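Local coordinates for protein Adhesin/invasin TibA autotransporter (Escherichia coli, PDB 4Q1Q) that mediates adhesion to and invasion of human intestinal epithelial cells and bacterial aggregation as a whole autotransporter, of which this is a heptosylated beta-helical passenger fragment, at residues A[197-202]-A[215-220]; A[158-163]-A[177-182]. All blocks are in the same frame, centred on the assembly; numbering follows the deposited sequence.

Contact 1 of 2, residues A[197-202]-A[215-220]. With 289 (D-glycero-alpha-D-manno-heptopyranose), chain T; 289 (D-glycero-alpha-D-manno-heptopyranose), chain U; 289 (D-glycero-alpha-D-manno-heptopyranose), chain Q; 289 (D-glycero-alpha-D-manno-heptopyranose), chain P.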
HETATM    1  N   MSE A 197      -2.433 -10.624   7.690  1.00 44.09           N
HETATM    2  CA  MSE A 197      -3.310  -9.463   7.689  1.00 44.44           C
HETATM    3  C   MSE A 197      -3.780  -9.248   9.103  1.00 42.32           C
HETATM    4  O   MSE A 197      -4.325 -10.167   9.706  1.00 41.28           O
HETATM    5  CB  MSE A 197      -4.489  -9.763   6.756  1.00 38.52           C
HETATM    6  CG  MSE A 197      -5.339  -8.548   6.388  1.00 42.75           C
HETATM    7 SE   MSE A 197      -7.047  -9.133   5.572  1.00 60.76          SE
HETATM    8  CE  MSE A 197      -7.658  -7.383   4.906  1.00 46.40           C
ATOM      9  N   TYR A 198      -3.652  -8.038   9.633  1.00 40.38           N
ATOM     10  CA  TYR A 198      -4.051  -7.779  11.020  1.00 42.82           C
ATOM     11  C   TYR A 198      -5.158  -6.737  11.071  1.00 38.05           C
ATOM     12  O   TYR A 198      -4.988  -5.613  10.614  1.00 40.18           O
ATOM     13  CB  TYR A 198      -2.883  -7.281  11.885  1.00 41.55           C
ATOM     14  CG  TYR A 198      -1.723  -8.233  12.055  1.00 44.43           C
ATOM     15  CD1 TYR A 198      -0.881  -8.527  10.988  1.00 50.21           C
ATOM     16  CD2 TYR A 198      -1.439  -8.825  13.284  1.00 50.94           C
ATOM     17  CE1 TYR A 198       0.195  -9.394  11.124  1.00 51.47           C
ATOM     18  CE2 TYR A 198      -0.383  -9.714  13.426  1.00 51.52           C
ATOM     19  CZ  TYR A 198       0.435  -9.991  12.341  1.00 54.59           C
ATOM     20  OH  TYR A 198       1.476 -10.882  12.424  1.00 61.22           O
ATOM     21  N   LEU A 199      -6.294  -7.087  11.660  1.00 38.49           N
ATOM     22  CA  LEU A 199      -7.384  -6.130  11.775  1.00 40.90           C
ATOM     23  C   LEU A 199      -7.328  -5.524  13.175  1.00 42.86           C
ATOM     24  O   LEU A 199      -7.802  -6.129  14.137  1.00 43.40           O
ATOM     25  CB  LEU A 199      -8.710  -6.827  11.465  1.00 41.63           C
ATOM     26  CG  LEU A 199      -8.796  -7.577  10.133  1.00 44.70           C
ATOM     27  CD1 LEU A 199     -10.230  -8.026   9.867  1.00 47.59           C
ATOM     28  CD2 LEU A 199      -8.294  -6.741   8.964  1.00 47.58           C
ATOM     29  N   TYR A 200      -6.688  -4.364  13.287  1.00 47.56           N
ATOM     30  CA  TYR A 200      -6.500  -3.693  14.567  1.00 45.80           C
ATOM     31  C   TYR A 200      -7.597  -2.663  14.731  1.00 48.45           C
ATOM     32  O   TYR A 200      -7.352  -1.461  14.774  1.00 49.21           O
ATOM     33  CB  TYR A 200      -5.158  -2.977  14.629  1.00 45.48           C
ATOM     34  CG  TYR A 200      -3.951  -3.867  14.748  1.00 47.56           C
ATOM     35  CD1 TYR A 200      -3.964  -5.004  15.536  1.00 45.55           C
ATOM     36  CD2 TYR A 200      -2.764  -3.514  14.116  1.00 52.33           C
ATOM     37  CE1 TYR A 200      -2.834  -5.790  15.661  1.00 51.43           C
ATOM     38  CE2 TYR A 200      -1.622  -4.280  14.249  1.00 51.17           C
ATOM     39  CZ  TYR A 200      -1.663  -5.411  15.032  1.00 51.64           C
ATOM     40  OH  TYR A 200      -0.540  -6.192  15.154  1.00 52.69           O
ATOM     41  N   GLY A 201      -8.820  -3.170  14.742  1.00 47.41           N
ATOM     42  CA  GLY A 201      -9.973  -2.307  14.671  1.00 49.03           C
ATOM     43  C   GLY A 201     -10.519  -2.086  13.282  1.00 53.47           C
ATOM     44  O   GLY A 201     -11.589  -1.498  13.174  1.00 47.72           O
ATOM     45  N   GLY A 202      -9.830  -2.530  12.233  1.00 46.09           N
ATOM     46  CA  GLY A 202     -10.293  -2.181  10.890  1.00 45.34           C
ATOM     47  C   GLY A 202     -11.215  -3.240  10.316  1.00 47.77           C
ATOM     48  O   GLY A 202     -11.437  -4.286  10.935  1.00 43.67           O
ATOM     49  N   GLN A 215      -5.071 -14.519   8.823  1.00 42.73           N
ATOM     50  CA  GLN A 215      -5.742 -13.272   9.153  1.00 42.53           C
ATOM     51  C   GLN A 215      -5.970 -13.278  10.658  1.00 43.75           C
ATOM     52  O   GLN A 215      -6.479 -14.248  11.203  1.00 44.76           O
ATOM     53  CB  GLN A 215      -7.084 -13.147   8.446  1.00 43.45           C
ATOM     54  CG  GLN A 215      -7.829 -11.844   8.713  1.00 39.90           C
ATOM     55  CD  GLN A 215      -9.207 -11.879   8.078  1.00 50.25           C
ATOM     56  OE1 GLN A 215     -10.087 -12.622   8.522  1.00 51.49           O
ATOM     57  NE2 GLN A 215      -9.417 -11.050   7.054  1.00 53.72           N
ATOM     58  N   TYR A 216      -5.636 -12.159  11.291  1.00 44.55           N
ATOM     59  CA  TYR A 216      -5.774 -12.005  12.727  1.00 42.66           C
ATOM     60  C   TYR A 216      -6.779 -10.910  13.039  1.00 38.06           C
ATOM     61  O   TYR A 216      -6.532  -9.755  12.723  1.00 40.11           O
ATOM     62  CB  TYR A 216      -4.415 -11.628  13.312  1.00 43.11           C
ATOM     63  CG  TYR A 216      -3.280 -12.557  12.952  1.00 41.68           C
ATOM     64  CD1 TYR A 216      -3.071 -13.753  13.632  1.00 45.94           C
ATOM     65  CD2 TYR A 216      -2.374 -12.197  11.967  1.00 44.09           C
ATOM     66  CE1 TYR A 216      -2.009 -14.591  13.321  1.00 44.37           C
ATOM     67  CE2 TYR A 216      -1.305 -13.015  11.656  1.00 46.08           C
ATOM     68  CZ  TYR A 216      -1.143 -14.213  12.316  1.00 47.36           C
ATOM     69  OH  TYR A 216      -0.093 -14.994  11.919  1.00 53.13           O
ATOM     70  N   VAL A 217      -7.910 -11.270  13.634  1.00 40.64           N
ATOM     71  CA  VAL A 217      -8.948 -10.287  13.889  1.00 40.21           C
ATOM     72  C   VAL A 217      -8.910  -9.908  15.368  1.00 39.44           C
ATOM     73  O   VAL A 217      -9.296 -10.671  16.244  1.00 44.58           O
ATOM     74  CB  VAL A 217     -10.329 -10.820  13.467  1.00 40.03           C
ATOM     75  CG1 VAL A 217     -11.398  -9.747  13.575  1.00 39.34           C
ATOM     76  CG2 VAL A 217     -10.234 -11.327  12.032  1.00 43.37           C
ATOM     77  N   SER A 218      -8.494  -8.685  15.652  1.00 43.86           N
ATOM     78  CA  SER A 218      -8.397  -8.269  17.040  1.00 43.37           C
ATOM     79  C   SER A 218      -9.505  -7.282  17.347  1.00 47.70           C
ATOM     80  O   SER A 218     -10.379  -7.014  16.517  1.00 44.74           O
ATOM     81  CB  SER A 218      -7.036  -7.648  17.311  1.00 39.38           C
ATOM     82  OG  SER A 218      -6.064  -8.670  17.259  1.00 43.37           O
ATOM     83  N   SER A 219      -9.476  -6.843  18.601  1.00 52.10           N
ATOM     84  CA  SER A 219     -10.504  -6.012  19.202  1.00 49.72           C
ATOM     85  C   SER A 219     -10.980  -4.877  18.304  1.00 44.50           C
ATOM     86  O   SER A 219     -10.206  -4.034  17.832  1.00 44.11           O
ATOM     87  CB  SER A 219      -9.986  -5.460  20.534  1.00 52.79           C
ATOM     88  OG  SER A 219     -11.036  -4.810  21.234  1.00 64.74           O
ATOM     89  N   GLY A 220     -12.289  -4.878  18.076  1.00 43.67           N
ATOM     90  CA  GLY A 220     -12.909  -3.868  17.234  1.00 46.48           C
ATOM     91  C   GLY A 220     -12.813  -4.227  15.759  1.00 49.68           C
ATOM     92  O   GLY A 220     -13.426  -3.553  14.942  1.00 47.19           O
TER
HETATM   93  O7  289 T 418      -5.101  -4.861  21.129  1.00 83.23           O
HETATM   94  C7  289 T 418      -5.383  -5.548  19.905  1.00 60.52           C
HETATM   95  C6  289 T 418      -4.110  -6.260  19.474  1.00 62.82           C
HETATM   96  O6  289 T 418      -3.162  -6.256  20.543  1.00 78.71           O
HETATM   97  C5  289 T 418      -4.369  -7.698  19.052  1.00 55.51           C
HETATM   98  O5  289 T 418      -4.243  -7.586  17.635  1.00 49.34           O
HETATM   99  C1  289 T 418      -4.799  -8.692  16.957  1.00 48.18           C
HETATM  100  C2  289 T 418      -3.925  -9.881  17.314  1.00 49.37           C
HETATM  101  O2  289 T 418      -2.639  -9.667  16.727  1.00 48.05           O
HETATM  102  C3  289 T 418      -3.864 -10.070  18.828  1.00 49.07           C
HETATM  103  O3  289 T 418      -2.984 -11.157  19.154  1.00 51.17           O
HETATM  104  C4  289 T 418      -3.410  -8.790  19.506  1.00 52.62           C
HETATM  105  O4  289 T 418      -3.429  -9.061  20.911  1.00 58.81           O
HETATM  106  O7  289 U 419      -7.588  -0.348  23.407  1.00 65.13           O
HETATM  107  C7  289 U 419      -8.218  -1.513  22.873  1.00 77.07           C
HETATM  108  C6  289 U 419      -9.481  -1.058  22.146  1.00 73.75           C
HETATM  109  O6  289 U 419      -9.194  -0.445  20.891  1.00 74.20           O
HETATM  110  C5  289 U 419     -10.413  -2.197  21.775  1.00 60.84           C
HETATM  111  O5  289 U 419      -9.995  -3.388  22.444  1.00 57.62           O
HETATM  112  C1  289 U 419     -10.994  -4.409  22.478  1.00 67.91           C
HETATM  113  C2  289 U 419     -12.202  -3.849  23.217  1.00 64.21           C
HETATM  114  O2  289 U 419     -11.805  -3.298  24.479  1.00 70.09           O
HETATM  115  C3  289 U 419     -12.783  -2.832  22.241  1.00 63.29           C
HETATM  116  O3  289 U 419     -14.040  -2.258  22.607  1.00 72.15           O
HETATM  117  C4  289 U 419     -11.798  -1.687  22.137  1.00 63.20           C
HETATM  118  O4  289 U 419     -12.269  -0.806  21.116  1.00 74.36           O
HETATM  119  O7  289 Q 415     -13.954   3.752  17.081  1.00 84.37           O
HETATM  120  C7  289 Q 415     -12.564   3.942  17.375  1.00 88.74           C
HETATM  121  C6  289 Q 415     -12.103   2.855  18.340  1.00 80.41           C
HETATM  122  O6  289 Q 415     -13.236   2.381  19.066  1.00 89.41           O
HETATM  123  C5  289 Q 415     -11.409   1.718  17.595  1.00 72.41           C
HETATM  124  O5  289 Q 415     -10.145   2.295  17.256  1.00 65.68           O
HETATM  125  C1  289 Q 415      -9.178   1.482  16.594  1.00 62.82           C
HETATM  126  C2  289 Q 415      -8.841   0.357  17.560  1.00 68.55           C
HETATM  127  O2  289 Q 415      -8.212   0.921  18.715  1.00 76.97           O
HETATM  128  C3  289 Q 415     -10.124  -0.423  17.862  1.00 68.30           C
HETATM  129  O3  289 Q 415      -9.855  -1.489  18.778  1.00 67.03           O
HETATM  130  C4  289 Q 415     -11.229   0.457  18.437  1.00 68.68           C
HETATM  131  O4  289 Q 415     -12.382  -0.381  18.567  1.00 64.07           O
HETATM  132  O7  289 P 414      -4.385   0.276  16.757  1.00 66.68           O
HETATM  133  C7  289 P 414      -3.683   1.470  17.109  1.00 81.89           C
HETATM  134  C6  289 P 414      -3.573   2.325  15.851  1.00 87.25           C
HETATM  135  O6  289 P 414      -2.582   3.338  16.081  1.00 89.14           O
HETATM  136  C5  289 P 414      -3.300   1.497  14.590  1.00 66.62           C
HETATM  137  O5  289 P 414      -3.571   2.435  13.548  1.00 66.13           O
HETATM  138  C1  289 P 414      -3.433   1.895  12.238  1.00 67.40           C
HETATM  139  C2  289 P 414      -1.947   1.628  12.041  1.00 60.60           C
HETATM  140  O2  289 P 414      -1.130   2.755  12.348  1.00 70.19           O
HETATM  141  C3  289 P 414      -1.595   0.487  12.979  1.00 63.42           C
HETATM  142  O3  289 P 414      -0.204   0.199  12.843  1.00 65.07           O
HETATM  143  C4  289 P 414      -1.918   0.869  14.417  1.00 65.93           C
HETATM  144  O4  289 P 414      -1.793  -0.391  15.074  1.00 61.27           O
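The rings of Tyr198 and Tyr216 project from neighbouring strands in the same direction and form an offset stack with centroids 4.6 Å apart and planes inclined by 30°. The CD2 edge of Tyr216 sits over the centre of one Tyr198 face, with CD2 3.5 Å from Tyr198 CE2. In both tyrosines CG stands anti to the carbonyl carbon (chi1 -62° and -54°), which turns the two rings the same way and lets them overlap. On the other side of the parallel strands, Met197 and Gln215 run next to each other as extended chains, and the selenium of Met197, a selenomethionine, comes to 3.4 Å from Gln215 NE2; Gln215 OE1 is bound onward by Gln234. Beside them Leu199 CD1 packs on Val217 CG2 at 3.9 Å. Backbone bonds from Tyr216 N to Met197 O, Leu199 N to Tyr216 O and Ser218 N to Leu199 O fix this register. Farther along the chain, Ser218 OG and Ser219 OG each carry a covalently linked heptose. The sugar on Ser218 lies against the edge of the Tyr200 ring, its O5 3.0 Å from Tyr200 CE1, while another heptose donates a hydrogen bond from O3 to Ser219 O (2.7 Å). A tyrosine pair on one face and a buried row on the opposite face, ending in a glycosylated turn, are characteristic of successive coils of an autotransporter beta-helix.

Contact 2 of 2, residues A[158-163]-A[177-182]. With 289 (D-glycero-alpha-D-manno-heptopyranose), chain P; 289 (D-glycero-alpha-D-manno-heptopyranose), chain Q; 289 (D-glycero-alpha-D-manno-heptopyranose), chain O; 289 (D-glycero-alpha-D-manno-heptopyranose), chain N.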
ATOM      1  N   ARG A 158       5.468  -3.894   4.511  1.00 44.93           N
ATOM      2  CA  ARG A 158       4.336  -3.538   5.366  1.00 50.95           C
ATOM      3  C   ARG A 158       3.471  -2.448   4.771  1.00 39.08           C
ATOM      4  O   ARG A 158       3.955  -1.406   4.314  1.00 43.48           O
ATOM      5  CB  ARG A 158       4.768  -3.048   6.759  1.00 44.36           C
ATOM      6  CG  ARG A 158       5.551  -4.097   7.534  1.00 51.61           C
ATOM      7  CD  ARG A 158       6.167  -3.532   8.813  1.00 46.41           C
ATOM      8  NE  ARG A 158       7.356  -2.726   8.561  1.00 54.00           N
ATOM      9  CZ  ARG A 158       7.976  -1.971   9.465  1.00 60.37           C
ATOM     10  NH1 ARG A 158       7.517  -1.904  10.709  1.00 58.16           N
ATOM     11  NH2 ARG A 158       9.054  -1.268   9.133  1.00 55.90           N
ATOM     12  N   GLN A 159       2.170  -2.692   4.868  1.00 38.40           N
ATOM     13  CA  GLN A 159       1.197  -1.719   4.409  1.00 40.90           C
ATOM     14  C   GLN A 159       0.382  -1.268   5.618  1.00 40.28           C
ATOM     15  O   GLN A 159      -0.095  -2.108   6.382  1.00 45.37           O
ATOM     16  CB  GLN A 159       0.299  -2.365   3.349  1.00 43.74           C
ATOM     17  CG  GLN A 159      -0.838  -1.494   2.856  1.00 42.25           C
ATOM     18  CD  GLN A 159      -1.790  -2.237   1.947  1.00 46.70           C
ATOM     19  OE1 GLN A 159      -2.514  -3.131   2.391  1.00 50.52           O
ATOM     20  NE2 GLN A 159      -1.772  -1.883   0.666  1.00 47.04           N
ATOM     21  N   TYR A 160       0.215   0.040   5.793  1.00 41.00           N
ATOM     22  CA  TYR A 160      -0.612   0.549   6.884  1.00 47.24           C
ATOM     23  C   TYR A 160      -1.862   1.155   6.283  1.00 42.77           C
ATOM     24  O   TYR A 160      -1.772   2.204   5.651  1.00 45.63           O
ATOM     25  CB  TYR A 160       0.119   1.604   7.717  1.00 45.33           C
ATOM     26  CG  TYR A 160       1.333   1.037   8.406  1.00 53.26           C
ATOM     27  CD1 TYR A 160       2.502   0.806   7.692  1.00 46.31           C
ATOM     28  CD2 TYR A 160       1.289   0.650   9.739  1.00 57.44           C
ATOM     29  CE1 TYR A 160       3.609   0.252   8.297  1.00 53.02           C
ATOM     30  CE2 TYR A 160       2.390   0.072  10.345  1.00 56.31           C
ATOM     31  CZ  TYR A 160       3.547  -0.104   9.624  1.00 53.59           C
ATOM     32  OH  TYR A 160       4.646  -0.666  10.217  1.00 56.40           O
ATOM     33  N   VAL A 161      -3.005   0.509   6.485  1.00 41.86           N
ATOM     34  CA  VAL A 161      -4.274   1.116   6.088  1.00 44.77           C
ATOM     35  C   VAL A 161      -4.882   1.807   7.309  1.00 45.75           C
ATOM     36  O   VAL A 161      -5.413   1.176   8.229  1.00 41.64           O
ATOM     37  CB  VAL A 161      -5.208   0.069   5.479  1.00 48.51           C
ATOM     38  CG1 VAL A 161      -6.442   0.721   4.876  1.00 49.31           C
ATOM     39  CG2 VAL A 161      -4.449  -0.738   4.436  1.00 47.81           C
ATOM     40  N   ARG A 162      -4.770   3.129   7.328  1.00 45.26           N
ATOM     41  CA  ARG A 162      -5.156   3.908   8.503  1.00 51.20           C
ATOM     42  C   ARG A 162      -6.567   4.463   8.371  1.00 50.18           C
ATOM     43  O   ARG A 162      -7.255   4.182   7.382  1.00 49.10           O
ATOM     44  CB  ARG A 162      -4.108   5.005   8.741  1.00 48.33           C
ATOM     45  CG  ARG A 162      -2.747   4.394   9.060  1.00 51.04           C
ATOM     46  CD  ARG A 162      -1.952   5.224  10.050  1.00 55.68           C
ATOM     47  NE  ARG A 162      -0.846   4.471  10.625  1.00 54.28           N
ATOM     48  CZ  ARG A 162       0.402   4.926  10.702  1.00 60.55           C
ATOM     49  NH1 ARG A 162       0.716   6.117  10.205  1.00 57.82           N
ATOM     50  NH2 ARG A 162       1.337   4.169  11.256  1.00 58.39           N
ATOM     51  N   ASP A 163      -6.997   5.230   9.369  1.00 45.96           N
ATOM     52  CA  ASP A 163      -8.364   5.757   9.406  1.00 49.98           C
ATOM     53  C   ASP A 163      -8.710   6.370   8.055  1.00 42.85           C
ATOM     54  O   ASP A 163      -7.948   7.181   7.556  1.00 51.00           O
ATOM     55  CB  ASP A 163      -8.520   6.778  10.554  1.00 58.30           C
ATOM     56  CG  ASP A 163      -9.969   7.210  10.815  1.00 70.82           C
ATOM     57  OD1 ASP A 163     -10.910   6.520  10.363  1.00 64.36           O
ATOM     58  OD2 ASP A 163     -10.201   8.241  11.494  1.00 70.76           O
ATOM     59  N   ARG A 177       3.047  -8.086   5.437  1.00 44.96           N
ATOM     60  CA  ARG A 177       2.035  -7.782   6.448  1.00 45.82           C
ATOM     61  C   ARG A 177       1.200  -6.579   6.056  1.00 38.66           C
ATOM     62  O   ARG A 177       1.725  -5.565   5.595  1.00 39.91           O
ATOM     63  CB  ARG A 177       2.668  -7.518   7.825  1.00 48.37           C
ATOM     64  CG  ARG A 177       3.252  -8.769   8.473  1.00 51.49           C
ATOM     65  CD  ARG A 177       3.986  -8.409   9.760  1.00 57.12           C
ATOM     66  NE  ARG A 177       5.272  -7.753   9.522  1.00 59.49           N
ATOM     67  CZ  ARG A 177       5.997  -7.132  10.448  1.00 60.84           C
ATOM     68  NH1 ARG A 177       5.563  -7.017  11.692  1.00 57.22           N
ATOM     69  NH2 ARG A 177       7.166  -6.588  10.135  1.00 66.25           N
ATOM     70  N   GLN A 178      -0.092  -6.716   6.347  1.00 38.00           N
ATOM     71  CA  GLN A 178      -1.069  -5.667   6.147  1.00 38.83           C
ATOM     72  C   GLN A 178      -1.665  -5.338   7.502  1.00 41.04           C
ATOM     73  O   GLN A 178      -2.094  -6.263   8.190  1.00 43.76           O
ATOM     74  CB  GLN A 178      -2.155  -6.161   5.191  1.00 39.96           C
ATOM     75  CG  GLN A 178      -3.136  -5.076   4.794  1.00 41.01           C
ATOM     76  CD  GLN A 178      -4.299  -5.586   3.956  1.00 42.63           C
ATOM     77  OE1 GLN A 178      -4.819  -6.677   4.184  1.00 47.52           O
ATOM     78  NE2 GLN A 178      -4.688  -4.819   2.951  1.00 45.36           N
ATOM     79  N   PHE A 179      -1.624  -4.063   7.884  1.00 40.80           N
ATOM     80  CA  PHE A 179      -2.256  -3.597   9.112  1.00 43.28           C
ATOM     81  C   PHE A 179      -3.435  -2.681   8.829  1.00 40.04           C
ATOM     82  O   PHE A 179      -3.294  -1.580   8.297  1.00 42.19           O
ATOM     83  CB  PHE A 179      -1.299  -2.827  10.018  1.00 46.30           C
ATOM     84  CG  PHE A 179      -0.042  -3.578  10.318  1.00 48.79           C
ATOM     85  CD1 PHE A 179      -0.083  -4.715  11.091  1.00 53.35           C
ATOM     86  CD2 PHE A 179       1.174  -3.147   9.816  1.00 50.41           C
ATOM     87  CE1 PHE A 179       1.077  -5.401  11.377  1.00 51.78           C
ATOM     88  CE2 PHE A 179       2.338  -3.822  10.116  1.00 52.67           C
ATOM     89  CZ  PHE A 179       2.288  -4.961  10.888  1.00 50.88           C
ATOM     90  N   VAL A 180      -4.614  -3.130   9.235  1.00 39.75           N
ATOM     91  CA  VAL A 180      -5.797  -2.332   8.977  1.00 39.54           C
ATOM     92  C   VAL A 180      -6.274  -1.850  10.339  1.00 43.25           C
ATOM     93  O   VAL A 180      -6.637  -2.648  11.206  1.00 43.53           O
ATOM     94  CB  VAL A 180      -6.867  -3.133   8.210  1.00 37.73           C
ATOM     95  CG1 VAL A 180      -7.961  -2.214   7.691  1.00 41.15           C
ATOM     96  CG2 VAL A 180      -6.227  -3.934   7.084  1.00 37.13           C
ATOM     97  N   SER A 181      -6.241  -0.533  10.508  1.00 42.86           N
ATOM     98  CA  SER A 181      -6.607   0.126  11.747  1.00 46.39           C
ATOM     99  C   SER A 181      -8.057   0.558  11.700  1.00 51.86           C
ATOM    100  O   SER A 181      -8.711   0.430  10.662  1.00 48.10           O
ATOM    101  CB  SER A 181      -5.752   1.370  11.971  1.00 46.83           C
ATOM    102  OG  SER A 181      -4.381   1.030  11.992  1.00 53.43           O
ATOM    103  N   SER A 182      -8.498   1.124  12.822  1.00 48.78           N
ATOM    104  CA  SER A 182      -9.866   1.610  12.983  1.00 50.80           C
ATOM    105  C   SER A 182     -10.181   2.645  11.925  1.00 47.16           C
ATOM    106  O   SER A 182      -9.409   3.566  11.726  1.00 53.16           O
ATOM    107  CB  SER A 182     -10.103   2.245  14.353  1.00 53.01           C
ATOM    108  OG  SER A 182      -9.672   1.376  15.389  1.00 53.48           O
TER
HETATM  109  O7  289 P 414      -4.385   0.276  16.757  1.00 66.68           O
HETATM  110  C7  289 P 414      -3.683   1.470  17.109  1.00 81.89           C
HETATM  111  C6  289 P 414      -3.573   2.325  15.851  1.00 87.25           C
HETATM  112  O6  289 P 414      -2.582   3.338  16.081  1.00 89.14           O
HETATM  113  C5  289 P 414      -3.300   1.497  14.590  1.00 66.62           C
HETATM  114  O5  289 P 414      -3.571   2.435  13.548  1.00 66.13           O
HETATM  115  C1  289 P 414      -3.433   1.895  12.238  1.00 67.40           C
HETATM  116  C2  289 P 414      -1.947   1.628  12.041  1.00 60.60           C
HETATM  117  O2  289 P 414      -1.130   2.755  12.348  1.00 70.19           O
HETATM  118  C3  289 P 414      -1.595   0.487  12.979  1.00 63.42           C
HETATM  119  O3  289 P 414      -0.204   0.199  12.843  1.00 65.07           O
HETATM  120  C4  289 P 414      -1.918   0.869  14.417  1.00 65.93           C
HETATM  121  O4  289 P 414      -1.793  -0.391  15.074  1.00 61.27           O
HETATM  122  O7  289 Q 415     -13.954   3.752  17.081  1.00 84.37           O
HETATM  123  C7  289 Q 415     -12.564   3.942  17.375  1.00 88.74           C
HETATM  124  C6  289 Q 415     -12.103   2.855  18.340  1.00 80.41           C
HETATM  125  O6  289 Q 415     -13.236   2.381  19.066  1.00 89.41           O
HETATM  126  C5  289 Q 415     -11.409   1.718  17.595  1.00 72.41           C
HETATM  127  O5  289 Q 415     -10.145   2.295  17.256  1.00 65.68           O
HETATM  128  C1  289 Q 415      -9.178   1.482  16.594  1.00 62.82           C
HETATM  129  C2  289 Q 415      -8.841   0.357  17.560  1.00 68.55           C
HETATM  130  O2  289 Q 415      -8.212   0.921  18.715  1.00 76.97           O
HETATM  131  C3  289 Q 415     -10.124  -0.423  17.862  1.00 68.30           C
HETATM  132  O3  289 Q 415      -9.855  -1.489  18.778  1.00 67.03           O
HETATM  133  C4  289 Q 415     -11.229   0.457  18.437  1.00 68.68           C
HETATM  134  O4  289 Q 415     -12.382  -0.381  18.567  1.00 64.07           O
HETATM  135  O7  289 O 413     -13.030   8.990   5.958  1.00119.97           O
HETATM  136  C7  289 O 413     -13.288  10.397   5.981  1.00120.15           C
HETATM  137  C6  289 O 413     -11.965  11.155   5.941  1.00121.52           C
HETATM  138  O6  289 O 413     -12.206  12.551   6.154  1.00123.42           O
HETATM  139  C5  289 O 413     -10.994  10.643   6.999  1.00120.55           C
HETATM  140  O5  289 O 413      -9.997  11.877   7.401  1.00119.68           O
HETATM  141  C1  289 O 413      -8.741  11.320   7.860  1.00123.67           C
HETATM  142  C2  289 O 413      -9.040  10.403   9.052  1.00125.23           C
HETATM  143  O2  289 O 413      -8.188  10.754  10.149  1.00128.90           O
HETATM  144  C3  289 O 413     -10.506  10.486   9.498  1.00125.59           C
HETATM  145  O3  289 O 413     -10.604  11.387  10.608  1.00127.59           O
HETATM  146  C4  289 O 413     -11.506  10.919   8.416  1.00122.40           C
HETATM  147  O4  289 O 413     -12.746  10.234   8.625  1.00117.15           O
HETATM  148  O7  289 N 412      -2.122  12.597   6.407  1.00 81.76           O
HETATM  149  C7  289 N 412      -0.939  11.849   6.708  1.00 84.39           C
HETATM  150  C6  289 N 412      -1.297  10.533   7.389  1.00 88.24           C
HETATM  151  O6  289 N 412      -0.728  10.490   8.702  1.00 99.52           O
HETATM  152  C5  289 N 412      -2.805  10.266   7.483  1.00 86.40           C
HETATM  153  O5  289 N 412      -2.946   9.118   8.325  1.00 83.30           O
HETATM  154  C1  289 N 412      -4.259   8.572   8.173  1.00 85.99           C
HETATM  155  C2  289 N 412      -5.189   9.397   9.044  1.00 82.77           C
HETATM  156  O2  289 N 412      -4.723   9.201  10.381  1.00 76.29           O
HETATM  157  C3  289 N 412      -5.154  10.824   8.479  1.00 86.17           C
HETATM  158  O3  289 N 412      -5.723  11.726   9.442  1.00 89.76           O
HETATM  159  C4  289 N 412      -3.784  11.327   7.994  1.00 86.75           C
HETATM  160  O4  289 N 412      -4.061  12.219   6.906  1.00 73.23           O
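Strands 158-161 and 177-181 run parallel, 4.8 Å apart at closest approach and 12° from exact alignment, joined by backbone bonds from Gln159 N to Arg177 O, Phe179 N to Gln159 O, Val161 N to Phe179 O and Ser181 N to Val161 O. Like residues face each other across this ladder. Arg158 and Arg177 lie alongside, both chains bent at chi3, which leaves their guanidinium planes almost parallel. The methylene CD of Arg158 rests over one face of the Arg177 guanidinium, 3.5 Å from Arg177 NH2; a methylene, not the Arg158 guanidinium, thus makes the closest approach, although Arg158 NE is still 4.2 Å from Arg177 NH2. The same CD reaches the edge of the Phe179 ring. Phe179 in turn presents CD2 to the rim of one face of Tyr160, 3.5 Å from Tyr160 CE2, with the rings oblique at 40°. Towards the interior, Gln178 NE2 donates to Gln159 OE1 (2.8 Å), close to the line of the C=O bond but bent at the hydrogen, with OE1 tilted out of the Gln178 amide plane. Gln159 NE2 passes the chain on to Gln140 OE1, and this buried glutamine ladder is followed by Val161 packed on Val180. At the C-terminal end of this segment, Ser181 OG and Ser182 OG are each covalently bonded to a heptose. Arg162 turns its NE edge to O2 of the Ser181 sugar, at a separation too short to be trusted in detail, and NH2 adds a weak bond to the same oxygen, while O3 of that sugar lies at the edge of Tyr160. Stacked side-chain ladders inside and outside a row of parallel strands are the hallmark of a right-handed beta-helix, here edged with sugar.

Contact 2 and contact 1 follow one another along the same row of parallel strands, their centres about 9 Å apart, with strand 177-181 next to strand 196-200. Probable backbone hydrogen bonds join them, from Tyr200 N to Val180 O (2.7 Å) and between Tyr198 N and Gln178 O (2.8 Å). The aromatic ladder also runs across this seam: Phe179 meets Tyr198, and Phe179 CD1 lies 3.5 Å from Tyr200 CE2. Two sugars bridge the contacts. The heptose on Ser181 reaches Tyr200 through O4, and the one on Ser182 bonds to Ser219 O, so glycans of one coil touch the turns of later coils.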